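Local coordinates for signal transduction protein TRAP (Staphylococcus aureus, PDB 4AE5) that is thought to act in signal transduction as a major regulator of staphylococcal pathogenesis, its phosphorylated form leading to activation of the agr system and RNAIII synthesis, at residues T34-E39 with R160-I165; M1-T6 with P50-V55; Y68-I73 with T113-F118. One frame throughout, in Å; residues are numbered along the deposited sequence.

Interaction 1 (T34-E39 with R160-I165). With FMT (formic acid), chain E.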
loop_
_atom_site.group_PDB
_atom_site.type_symbol
_atom_site.label_atom_id
_atom_site.label_comp_id
_atom_site.label_asym_id
_atom_site.label_seq_id
_atom_site.Cartn_x
_atom_site.Cartn_y
_atom_site.Cartn_z
ATOM N N THR A 34 -7.396 -10.477 -8.258
ATOM C CA THR A 34 -7.306 -9.545 -9.373
ATOM C C THR A 34 -5.838 -9.242 -9.694
ATOM O O THR A 34 -4.970 -9.398 -8.835
ATOM C CB THR A 34 -8.011 -8.200 -8.959
ATOM O OG1 THR A 34 -7.937 -7.259 -10.043
ATOM C CG2 THR A 34 -7.385 -7.572 -7.709
ATOM N N SER A 35 -5.542 -8.741 -10.880
ATOM C CA SER A 35 -4.227 -8.103 -11.084
ATOM C C SER A 35 -4.273 -6.640 -10.570
ATOM O O SER A 35 -5.337 -6.030 -10.575
ATOM C CB SER A 35 -3.866 -8.151 -12.580
ATOM O OG SER A 35 -2.569 -7.576 -12.749
ATOM N N VAL A 36 -3.130 -6.060 -10.201
ATOM C CA VAL A 36 -3.092 -4.724 -9.628
ATOM C C VAL A 36 -1.929 -3.936 -10.308
ATOM O O VAL A 36 -0.829 -4.484 -10.514
ATOM C CB VAL A 36 -2.783 -4.856 -8.085
ATOM C CG1 VAL A 36 -2.612 -3.494 -7.443
ATOM C CG2 VAL A 36 -3.881 -5.610 -7.374
ATOM N N ILE A 37 -2.151 -2.653 -10.630
ATOM C CA ILE A 37 -1.052 -1.806 -11.076
ATOM C C ILE A 37 -1.065 -0.425 -10.332
ATOM O O ILE A 37 -2.166 0.121 -10.027
ATOM C CB ILE A 37 -1.043 -1.691 -12.625
ATOM C CG1 ILE A 37 0.327 -1.197 -13.156
ATOM C CG2 ILE A 37 -2.142 -0.741 -13.093
ATOM C CD1 ILE A 37 0.471 -1.396 -14.654
ATOM N N PHE A 38 0.128 0.133 -10.065
ATOM C CA PHE A 38 0.187 1.509 -9.439
ATOM C C PHE A 38 1.389 2.335 -9.913
ATOM O O PHE A 38 2.381 1.757 -10.413
ATOM C CB PHE A 38 0.106 1.452 -7.896
ATOM C CG PHE A 38 1.237 0.689 -7.220
ATOM C CD1 PHE A 38 2.461 1.314 -6.935
ATOM C CD2 PHE A 38 1.081 -0.659 -6.829
ATOM C CE1 PHE A 38 3.528 0.597 -6.327
ATOM C CE2 PHE A 38 2.119 -1.365 -6.213
ATOM C CZ PHE A 38 3.341 -0.760 -5.959
ATOM N N GLU A 39 1.282 3.659 -9.751
ATOM C CA GLU A 39 2.388 4.559 -9.967
ATOM C C GLU A 39 2.285 5.612 -8.923
ATOM O O GLU A 39 1.209 5.944 -8.493
ATOM C CB GLU A 39 2.405 5.208 -11.389
ATOM C CG GLU A 39 1.146 5.965 -11.757
ATOM C CD GLU A 39 1.264 6.677 -13.112
ATOM O OE1 GLU A 39 2.371 6.899 -13.615
ATOM O OE2 GLU A 39 0.252 6.972 -13.702
ATOM N N ARG A 160 -4.705 -7.188 1.145
ATOM C CA ARG A 160 -4.537 -7.777 -0.182
ATOM C C ARG A 160 -3.084 -8.047 -0.447
ATOM O O ARG A 160 -2.250 -7.092 -0.577
ATOM C CB ARG A 160 -5.061 -6.816 -1.272
ATOM C CG ARG A 160 -4.923 -7.463 -2.680
ATOM C CD ARG A 160 -5.702 -6.737 -3.795
ATOM N NE ARG A 160 -7.179 -6.955 -3.785
ATOM C CZ ARG A 160 -8.045 -5.977 -3.517
ATOM N NH1 ARG A 160 -7.589 -4.708 -3.282
ATOM N NH2 ARG A 160 -9.355 -6.221 -3.530
ATOM N N TYR A 161 -2.723 -9.314 -0.602
ATOM C CA TYR A 161 -1.293 -9.626 -0.936
ATOM C C TYR A 161 -1.013 -9.423 -2.444
ATOM O O TYR A 161 -1.835 -9.796 -3.272
ATOM C CB TYR A 161 -0.938 -11.069 -0.582
ATOM C CG TYR A 161 -0.765 -11.395 0.883
ATOM C CD1 TYR A 161 -0.997 -10.455 1.893
ATOM C CD2 TYR A 161 -0.365 -12.702 1.262
ATOM C CE1 TYR A 161 -0.792 -10.781 3.251
ATOM C CE2 TYR A 161 -0.202 -13.053 2.597
ATOM C CZ TYR A 161 -0.397 -12.103 3.584
ATOM O OH TYR A 161 -0.213 -12.470 4.905
ATOM N N LEU A 162 0.129 -8.816 -2.774
ATOM C CA LEU A 162 0.596 -8.484 -4.143
ATOM C C LEU A 162 1.905 -9.221 -4.410
ATOM O O LEU A 162 2.955 -8.943 -3.778
ATOM C CB LEU A 162 0.822 -6.962 -4.324
ATOM C CG LEU A 162 -0.254 -5.980 -3.894
ATOM C CD1 LEU A 162 0.078 -4.527 -4.357
ATOM C CD2 LEU A 162 -1.639 -6.238 -4.432
ATOM N N TYR A 163 1.844 -10.221 -5.292
ATOM C CA TYR A 163 3.038 -10.999 -5.688
ATOM C C TYR A 163 3.680 -10.497 -7.001
ATOM O O TYR A 163 2.971 -10.055 -7.906
ATOM C CB TYR A 163 2.712 -12.520 -5.849
ATOM C CG TYR A 163 2.133 -13.179 -4.622
ATOM C CD1 TYR A 163 0.806 -13.041 -4.336
ATOM C CD2 TYR A 163 2.923 -13.917 -3.744
ATOM C CE1 TYR A 163 0.240 -13.590 -3.205
ATOM C CE2 TYR A 163 2.358 -14.490 -2.611
ATOM C CZ TYR A 163 1.005 -14.290 -2.350
ATOM O OH TYR A 163 0.374 -14.909 -1.263
ATOM N N PRO A 164 5.027 -10.552 -7.118
ATOM C CA PRO A 164 5.660 -10.143 -8.390
ATOM C C PRO A 164 5.269 -11.032 -9.526
ATOM O O PRO A 164 4.989 -12.255 -9.319
ATOM C CB PRO A 164 7.164 -10.389 -8.149
ATOM C CG PRO A 164 7.313 -10.318 -6.673
ATOM C CD PRO A 164 6.060 -11.003 -6.144
ATOM N N ILE A 165 5.257 -10.467 -10.722
ATOM C CA ILE A 165 4.834 -11.221 -11.903
ATOM C C ILE A 165 6.048 -12.031 -12.391
ATOM O O ILE A 165 7.160 -11.478 -12.519
ATOM C CB ILE A 165 4.409 -10.320 -13.094
ATOM C CG1 ILE A 165 3.461 -9.171 -12.698
ATOM C CG2 ILE A 165 3.859 -11.196 -14.211
ATOM C CD1 ILE A 165 2.093 -9.665 -12.314
HETATM C C FMT E . -3.918 -2.810 -3.430
HETATM O O1 FMT E . -3.729 -1.572 -3.369
HETATM O O2 FMT E . -5.190 -3.252 -3.561
#
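Arg160 reaches from strand 158-164 toward Thr34, just ahead of strand 35-41, and Val36: NE lies 4.0 Å from Thr34 CG2, the side chains crossing at about a right angle, and CD 4.2 Å from Val36 CG2. Its chain sets out extended, with CG anti to the backbone N, then bends at chi3 (-75°), bringing NH1 to a bound formic acid. The hydrogen bond from Arg160 NH1 to formic acid O2 is 2.8 Å long, with an angle of 149° at the hydrogen, and O2 sits at the edge of the guanidinium, in its plane. A salt bridge from NE to Asp33 grips the group again, which should limit its rotation. Two residues on, Leu162 divides its methyls between two partners: CD2 lies 3.8 Å from Val36 CG2, while CD1 lies 4.2 Å from Phe38 CE2. The Phe38 ring, also packed edge-to-face with Phe62, bounds this apolar patch. Beyond the patch, Ile165 turns to Tyr11 of helix 11-20. Segments 35-39 and 160-164 run at 81° to each other, their axes 8.4 Å apart, and their strands flank strand 27-30 in the closed sheet; strand 67-73 flanks 158-164 beyond, and Tyr8 of strand 3-9 touches Thr34, Val36 and Arg160.

Interaction 2 (M1-T6 with P50-V55)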
loop_
_atom_site.group_PDB
_atom_site.type_symbol
_atom_site.label_atom_id
_atom_site.label_comp_id
_atom_site.label_asym_id
_atom_site.label_seq_id
_atom_site.Cartn_x
_atom_site.Cartn_y
_atom_site.Cartn_z
ATOM N N MET A 1 1.885 17.952 -5.271
ATOM C CA MET A 1 1.727 16.973 -4.123
ATOM C C MET A 1 1.834 15.529 -4.601
ATOM O O MET A 1 1.257 15.177 -5.615
ATOM C CB MET A 1 0.388 17.164 -3.438
ATOM C CG MET A 1 0.172 18.502 -2.759
ATOM S SD MET A 1 -1.547 18.620 -2.202
ATOM C CE MET A 1 -2.365 18.998 -3.764
ATOM N N LYS A 2 2.572 14.680 -3.887
ATOM C CA LYS A 2 2.856 13.337 -4.404
ATOM C C LYS A 2 1.672 12.443 -4.066
ATOM O O LYS A 2 1.238 12.408 -2.899
ATOM C CB LYS A 2 4.149 12.769 -3.766
ATOM C CG LYS A 2 4.428 11.313 -4.160
ATOM C CD LYS A 2 5.727 10.795 -3.534
ATOM C CE LYS A 2 6.870 11.820 -3.579
ATOM N NZ LYS A 2 8.078 11.122 -3.034
ATOM N N LYS A 3 1.211 11.683 -5.061
ATOM C CA LYS A 3 0.036 10.802 -4.939
ATOM C C LYS A 3 0.299 9.411 -5.477
ATOM O O LYS A 3 1.162 9.209 -6.360
ATOM C CB LYS A 3 -1.163 11.386 -5.729
ATOM C CG LYS A 3 -1.669 12.739 -5.178
ATOM C CD LYS A 3 -2.798 13.330 -6.012
ATOM C CE LYS A 3 -3.611 14.322 -5.201
ATOM N NZ LYS A 3 -3.070 15.697 -5.224
ATOM N N LEU A 4 -0.479 8.460 -4.986
ATOM C CA LEU A 4 -0.405 7.121 -5.530
ATOM C C LEU A 4 -1.736 6.758 -6.163
ATOM O O LEU A 4 -2.795 6.930 -5.525
ATOM C CB LEU A 4 -0.006 6.123 -4.440
ATOM C CG LEU A 4 0.406 4.723 -4.891
ATOM C CD1 LEU A 4 1.479 4.188 -3.934
ATOM C CD2 LEU A 4 -0.827 3.828 -4.928
ATOM N N TYR A 5 -1.648 6.212 -7.395
ATOM C CA TYR A 5 -2.802 5.816 -8.193
ATOM C C TYR A 5 -2.787 4.288 -8.346
ATOM O O TYR A 5 -1.772 3.757 -8.796
ATOM C CB TYR A 5 -2.650 6.469 -9.550
ATOM C CG TYR A 5 -2.583 8.002 -9.471
ATOM C CD1 TYR A 5 -1.365 8.663 -9.255
ATOM C CD2 TYR A 5 -3.737 8.777 -9.595
ATOM C CE1 TYR A 5 -1.298 10.046 -9.188
ATOM C CE2 TYR A 5 -3.683 10.185 -9.550
ATOM C CZ TYR A 5 -2.467 10.801 -9.364
ATOM O OH TYR A 5 -2.398 12.164 -9.257
ATOM N N THR A 6 -3.895 3.604 -8.008
ATOM C CA THR A 6 -3.971 2.126 -8.085
ATOM C C THR A 6 -5.141 1.789 -9.017
ATOM O O THR A 6 -6.209 2.400 -8.881
ATOM C CB THR A 6 -4.177 1.491 -6.711
ATOM O OG1 THR A 6 -3.135 1.965 -5.830
ATOM C CG2 THR A 6 -4.071 -0.055 -6.828
ATOM N N PRO A 50 -8.494 5.649 -11.448
ATOM C CA PRO A 50 -7.788 4.854 -10.407
ATOM C C PRO A 50 -8.349 5.258 -9.015
ATOM O O PRO A 50 -9.138 6.189 -8.895
ATOM C CB PRO A 50 -6.344 5.329 -10.541
ATOM C CG PRO A 50 -6.487 6.727 -11.082
ATOM C CD PRO A 50 -7.557 6.550 -12.145
ATOM N N SER A 51 -7.912 4.547 -7.983
ATOM C CA SER A 51 -8.193 4.889 -6.597
ATOM C C SER A 51 -7.055 5.824 -6.305
ATOM O O SER A 51 -5.910 5.416 -6.527
ATOM C CB SER A 51 -8.011 3.648 -5.732
ATOM O OG SER A 51 -9.039 2.696 -5.998
ATOM N N ILE A 52 -7.336 7.037 -5.822
ATOM C CA ILE A 52 -6.261 8.013 -5.612
ATOM C C ILE A 52 -5.968 8.176 -4.111
ATOM O O ILE A 52 -6.936 8.222 -3.325
ATOM C CB ILE A 52 -6.661 9.403 -6.200
ATOM C CG1 ILE A 52 -6.832 9.321 -7.718
ATOM C CG2 ILE A 52 -5.573 10.406 -5.985
ATOM C CD1 ILE A 52 -7.685 10.434 -8.327
ATOM N N TYR A 53 -4.680 8.336 -3.736
ATOM C CA TYR A 53 -4.206 8.587 -2.334
ATOM C C TYR A 53 -3.104 9.628 -2.325
ATOM O O TYR A 53 -2.273 9.644 -3.264
ATOM C CB TYR A 53 -3.635 7.313 -1.708
ATOM C CG TYR A 53 -4.619 6.243 -1.643
ATOM C CD1 TYR A 53 -4.812 5.444 -2.740
ATOM C CD2 TYR A 53 -5.339 5.999 -0.470
ATOM C CE1 TYR A 53 -5.763 4.481 -2.735
ATOM C CE2 TYR A 53 -6.320 5.017 -0.443
ATOM C CZ TYR A 53 -6.509 4.264 -1.584
ATOM O OH TYR A 53 -7.380 3.220 -1.637
ATOM N N GLU A 54 -3.086 10.499 -1.302
ATOM C CA GLU A 54 -1.906 11.300 -1.023
ATOM C C GLU A 54 -0.914 10.468 -0.223
ATOM O O GLU A 54 -1.331 9.708 0.668
ATOM C CB GLU A 54 -2.270 12.487 -0.167
ATOM C CG GLU A 54 -2.948 13.637 -0.864
ATOM C CD GLU A 54 -2.924 14.880 0.022
ATOM O OE1 GLU A 54 -1.809 15.306 0.422
ATOM O OE2 GLU A 54 -4.009 15.393 0.360
ATOM N N VAL A 55 0.376 10.596 -0.555
ATOM C CA VAL A 55 1.460 9.943 0.204
ATOM C C VAL A 55 1.797 10.775 1.469
ATOM O O VAL A 55 2.358 11.914 1.380
ATOM C CB VAL A 55 2.707 9.768 -0.656
ATOM C CG1 VAL A 55 3.803 9.119 0.200
ATOM C CG2 VAL A 55 2.365 8.893 -1.855
#
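An antiparallel pairing of strands 3-9 and 51-59 forms one seam of the closed barrel, with Leu4 facing Tyr53 and Thr6 facing Ser51 as hydrogen-bonded pairs. Leu4 N donates to Tyr53 O at 2.8 Å and Tyr53 N returns to Leu4 O; Thr6 and Ser51 exchange a second pair of bonds, both with the donor in the carbonyl plane. A last bond, almost straight at 175°, runs from Val55 N to Lys2 O over 3.1 Å. Between these rungs Lys3 faces Glu54 and Tyr5 faces Ile52 as non-hydrogen-bonded pairs. On the face that carries them, the Tyr5 ring lies alongside Pro50 and Ile52, all pointing the same way: Pro50 CG is 3.7 Å from Tyr5 CD2, at the ring edge, and Ile52 CG1 is also 3.7 Å from Tyr5 CD2. Lys3 CD continues the row, 4.0 Å from Ile52 CG2. Lys3 NZ stays 5.7 Å from Glu54 OE2, whose salt bridge is with Arg107. Lys2, tied at its end to Glu58, lays CG against Val55 CG2 at 3.9 Å. On the other face, Leu4, Thr6 and Tyr53 look inward; the backbone O of Leu4 lies at the edge of the Tyr53 ring, in its plane, and Thr6 OG1 bonds to Tyr117 OH. This first-to-last pairing in the sheet order is what closes an eight-stranded antiparallel barrel.

Interaction 3 (Y68-I73 with T113-F118). With FMT (formic acid), chain E.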
loop_
_atom_site.group_PDB
_atom_site.type_symbol
_atom_site.label_atom_id
_atom_site.label_comp_id
_atom_site.label_asym_id
_atom_site.label_seq_id
_atom_site.Cartn_x
_atom_site.Cartn_y
_atom_site.Cartn_z
ATOM N N TYR A 68 4.379 -7.217 -1.733
ATOM C CA TYR A 68 3.714 -6.132 -0.990
ATOM C C TYR A 68 2.475 -6.652 -0.278
ATOM O O TYR A 68 1.758 -7.516 -0.835
ATOM C CB TYR A 68 3.307 -5.007 -1.943
ATOM C CG TYR A 68 4.505 -4.310 -2.509
ATOM C CD1 TYR A 68 5.136 -4.767 -3.683
ATOM C CD2 TYR A 68 5.032 -3.212 -1.864
ATOM C CE1 TYR A 68 6.304 -4.171 -4.169
ATOM C CE2 TYR A 68 6.167 -2.576 -2.332
ATOM C CZ TYR A 68 6.789 -3.052 -3.539
ATOM O OH TYR A 68 7.959 -2.431 -3.955
ATOM N N CYS A 69 2.219 -6.144 0.913
ATOM C CA CYS A 69 0.898 -6.215 1.499
ATOM C C CYS A 69 0.231 -4.824 1.547
ATOM O O CYS A 69 0.838 -3.896 2.088
ATOM C CB CYS A 69 0.957 -6.787 2.926
ATOM S SG CYS A 69 -0.711 -7.090 3.636
ATOM N N ALA A 70 -0.955 -4.721 0.968
ATOM C CA ALA A 70 -1.827 -3.573 1.051
ATOM C C ALA A 70 -2.824 -3.799 2.193
ATOM O O ALA A 70 -3.606 -4.782 2.190
ATOM C CB ALA A 70 -2.575 -3.341 -0.252
ATOM N N ILE A 71 -2.778 -2.918 3.175
ATOM C CA ILE A 71 -3.727 -3.020 4.318
ATOM C C ILE A 71 -4.762 -1.949 4.158
ATOM O O ILE A 71 -4.418 -0.790 4.051
ATOM C CB ILE A 71 -3.040 -2.832 5.694
ATOM C CG1 ILE A 71 -1.863 -3.796 5.768
ATOM C CG2 ILE A 71 -4.064 -3.020 6.858
ATOM C CD1 ILE A 71 -0.934 -3.533 6.962
ATOM N N PHE A 72 -6.029 -2.335 4.160
ATOM C CA PHE A 72 -7.099 -1.340 4.068
ATOM C C PHE A 72 -7.648 -1.141 5.443
ATOM O O PHE A 72 -7.975 -2.142 6.117
ATOM C CB PHE A 72 -8.217 -1.841 3.119
ATOM C CG PHE A 72 -7.781 -1.858 1.688
ATOM C CD1 PHE A 72 -6.960 -2.878 1.244
ATOM C CD2 PHE A 72 -8.184 -0.873 0.793
ATOM C CE1 PHE A 72 -6.549 -2.953 -0.084
ATOM C CE2 PHE A 72 -7.763 -0.937 -0.566
ATOM C CZ PHE A 72 -6.928 -1.960 -0.974
ATOM N N ILE A 73 -7.709 0.103 5.884
ATOM C CA ILE A 73 -8.039 0.483 7.234
ATOM C C ILE A 73 -9.255 1.408 7.202
ATOM O O ILE A 73 -9.131 2.548 6.934
ATOM C CB ILE A 73 -6.861 1.242 7.888
ATOM C CG1 ILE A 73 -5.597 0.426 7.836
ATOM C CG2 ILE A 73 -7.165 1.592 9.301
ATOM C CD1 ILE A 73 -4.352 1.214 7.757
ATOM N N THR A 113 -11.232 5.350 3.916
ATOM C CA THR A 113 -10.472 4.086 4.145
ATOM C C THR A 113 -9.019 4.397 3.871
ATOM O O THR A 113 -8.644 4.762 2.747
ATOM C CB THR A 113 -11.022 2.911 3.300
ATOM O OG1 THR A 113 -12.390 2.714 3.656
ATOM C CG2 THR A 113 -10.341 1.561 3.643
ATOM N N TYR A 114 -8.212 4.320 4.907
ATOM C CA TYR A 114 -6.755 4.550 4.756
ATOM C C TYR A 114 -6.101 3.304 4.187
ATOM O O TYR A 114 -6.743 2.205 4.180
ATOM C CB TYR A 114 -6.149 5.056 6.083
ATOM C CG TYR A 114 -6.251 6.591 6.322
ATOM C CD1 TYR A 114 -7.447 7.177 6.732
ATOM C CD2 TYR A 114 -5.130 7.415 6.222
ATOM C CE1 TYR A 114 -7.560 8.545 6.945
ATOM C CE2 TYR A 114 -5.215 8.812 6.452
ATOM C CZ TYR A 114 -6.429 9.368 6.815
ATOM O OH TYR A 114 -6.542 10.743 7.058
ATOM N N LYS A 115 -4.896 3.483 3.600
ATOM C CA LYS A 115 -4.168 2.341 3.056
ATOM C C LYS A 115 -2.724 2.397 3.503
ATOM O O LYS A 115 -2.109 3.493 3.632
ATOM C CB LYS A 115 -4.366 2.196 1.531
ATOM C CG LYS A 115 -3.799 0.875 0.948
ATOM C CD LYS A 115 -4.444 0.522 -0.405
ATOM C CE LYS A 115 -3.983 1.455 -1.485
ATOM N NZ LYS A 115 -4.531 1.003 -2.815
ATOM N N ILE A 116 -2.164 1.212 3.747
ATOM C CA ILE A 116 -0.729 1.088 4.022
ATOM C C ILE A 116 -0.188 0.072 2.972
ATOM O O ILE A 116 -0.826 -0.970 2.772
ATOM C CB ILE A 116 -0.422 0.574 5.435
ATOM C CG1 ILE A 116 -0.637 1.746 6.433
ATOM C CG2 ILE A 116 1.062 0.024 5.503
ATOM C CD1 ILE A 116 -0.742 1.227 7.874
ATOM N N TYR A 117 0.933 0.392 2.322
ATOM C CA TYR A 117 1.746 -0.636 1.648
ATOM C C TYR A 117 2.957 -0.985 2.501
ATOM O O TYR A 117 3.733 -0.082 2.834
ATOM C CB TYR A 117 2.264 -0.193 0.248
ATOM C CG TYR A 117 1.252 -0.114 -0.940
ATOM C CD1 TYR A 117 -0.051 -0.658 -0.845
ATOM C CD2 TYR A 117 1.599 0.474 -2.156
ATOM C CE1 TYR A 117 -0.956 -0.581 -1.922
ATOM C CE2 TYR A 117 0.676 0.518 -3.255
ATOM C CZ TYR A 117 -0.580 -0.012 -3.117
ATOM O OH TYR A 117 -1.517 0.030 -4.152
ATOM N N PHE A 118 3.185 -2.297 2.745
ATOM C CA PHE A 118 4.418 -2.829 3.268
ATOM C C PHE A 118 5.051 -3.629 2.150
ATOM O O PHE A 118 4.426 -4.541 1.560
ATOM C CB PHE A 118 4.222 -3.690 4.526
ATOM C CG PHE A 118 4.105 -2.907 5.813
ATOM C CD1 PHE A 118 5.192 -2.138 6.322
ATOM C CD2 PHE A 118 2.885 -2.915 6.538
ATOM C CE1 PHE A 118 5.074 -1.477 7.571
ATOM C CE2 PHE A 118 2.780 -2.259 7.777
ATOM C CZ PHE A 118 3.874 -1.466 8.234
HETATM C C FMT E . -3.918 -2.810 -3.430
HETATM O O1 FMT E . -3.729 -1.572 -3.369
HETATM O O2 FMT E . -5.190 -3.252 -3.561
#
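Lys115, a lysine buried in the barrel, lays its chain over one face of the Phe72 ring and ends on a bound formic acid. CD stands 3.9 Å from the Phe72 centroid, 25° off the ring normal, a CH-pi contact between side chains that lie side by side. A turn at chi3 (71°) late in the lysine chain brings Lys115 NZ to 2.8 Å from O1 of the formic acid. Tyr117 OH donates to the same oxygen, also at 2.8 Å, so two bonds from this strand hold it; O1 lies at the edge of the Tyr117 ring, in its plane. The other oxygen, O2, lies in the plane of the Phe72 ring, 3.4 Å from CZ. Ala70 floors the site, its CB 3.5 Å from the ligand carbon and 3.6 Å from Tyr117 CE1. The ligand probably came from the crystallisation liquor, but Tyr8 and Arg160 also bind it, and the two basic groups would favour an anion in this pocket.

On the opposite face, Ile73 CD1 meets Ile116 CD1 at 3.6 Å, and Ile71 CD1 reaches the edge of the Phe118 ring, 3.9 Å from CD2. Between the faces runs a regular antiparallel ladder: Cys69 with Phe118, Ile71 with Ile116 and Ile73 with Tyr114 each exchange two backbone bonds. Both strands belong to the ABM family region. Strand 158-164 continues the sheet beside 67-73, where Phe158 stacks on Phe72, and strand 100-108 continues it beside 114-120. Helices cover the isoleucine face: Leu83 and Leu87 of helix 80-88 lie against Ile73, while Tyr126 of helix 123-131 packs on Cys69, Ile71 and Phe118.

From the N terminus, residues 1-6 wait for 50-55, and interaction 2 closes a loop that holds helix 11-20 and strand 27-30. Segment 34-39 sets out inside that loop but meets its partner only at 160-165, so interactions 1 and 2 cross. Interaction 3 closes between 68-73 and 113-118, in series after interaction 2 and nested within interaction 1. All three belong to one closed sheet: strand 35-41 lies beside 3-9, with Glu39 O taking a probable bond from Tyr5 N, and 158-164 lies beside 67-73. Interactions 1 and 3 share the formic acid, and Thr6 of interaction 2 lies close to the same site.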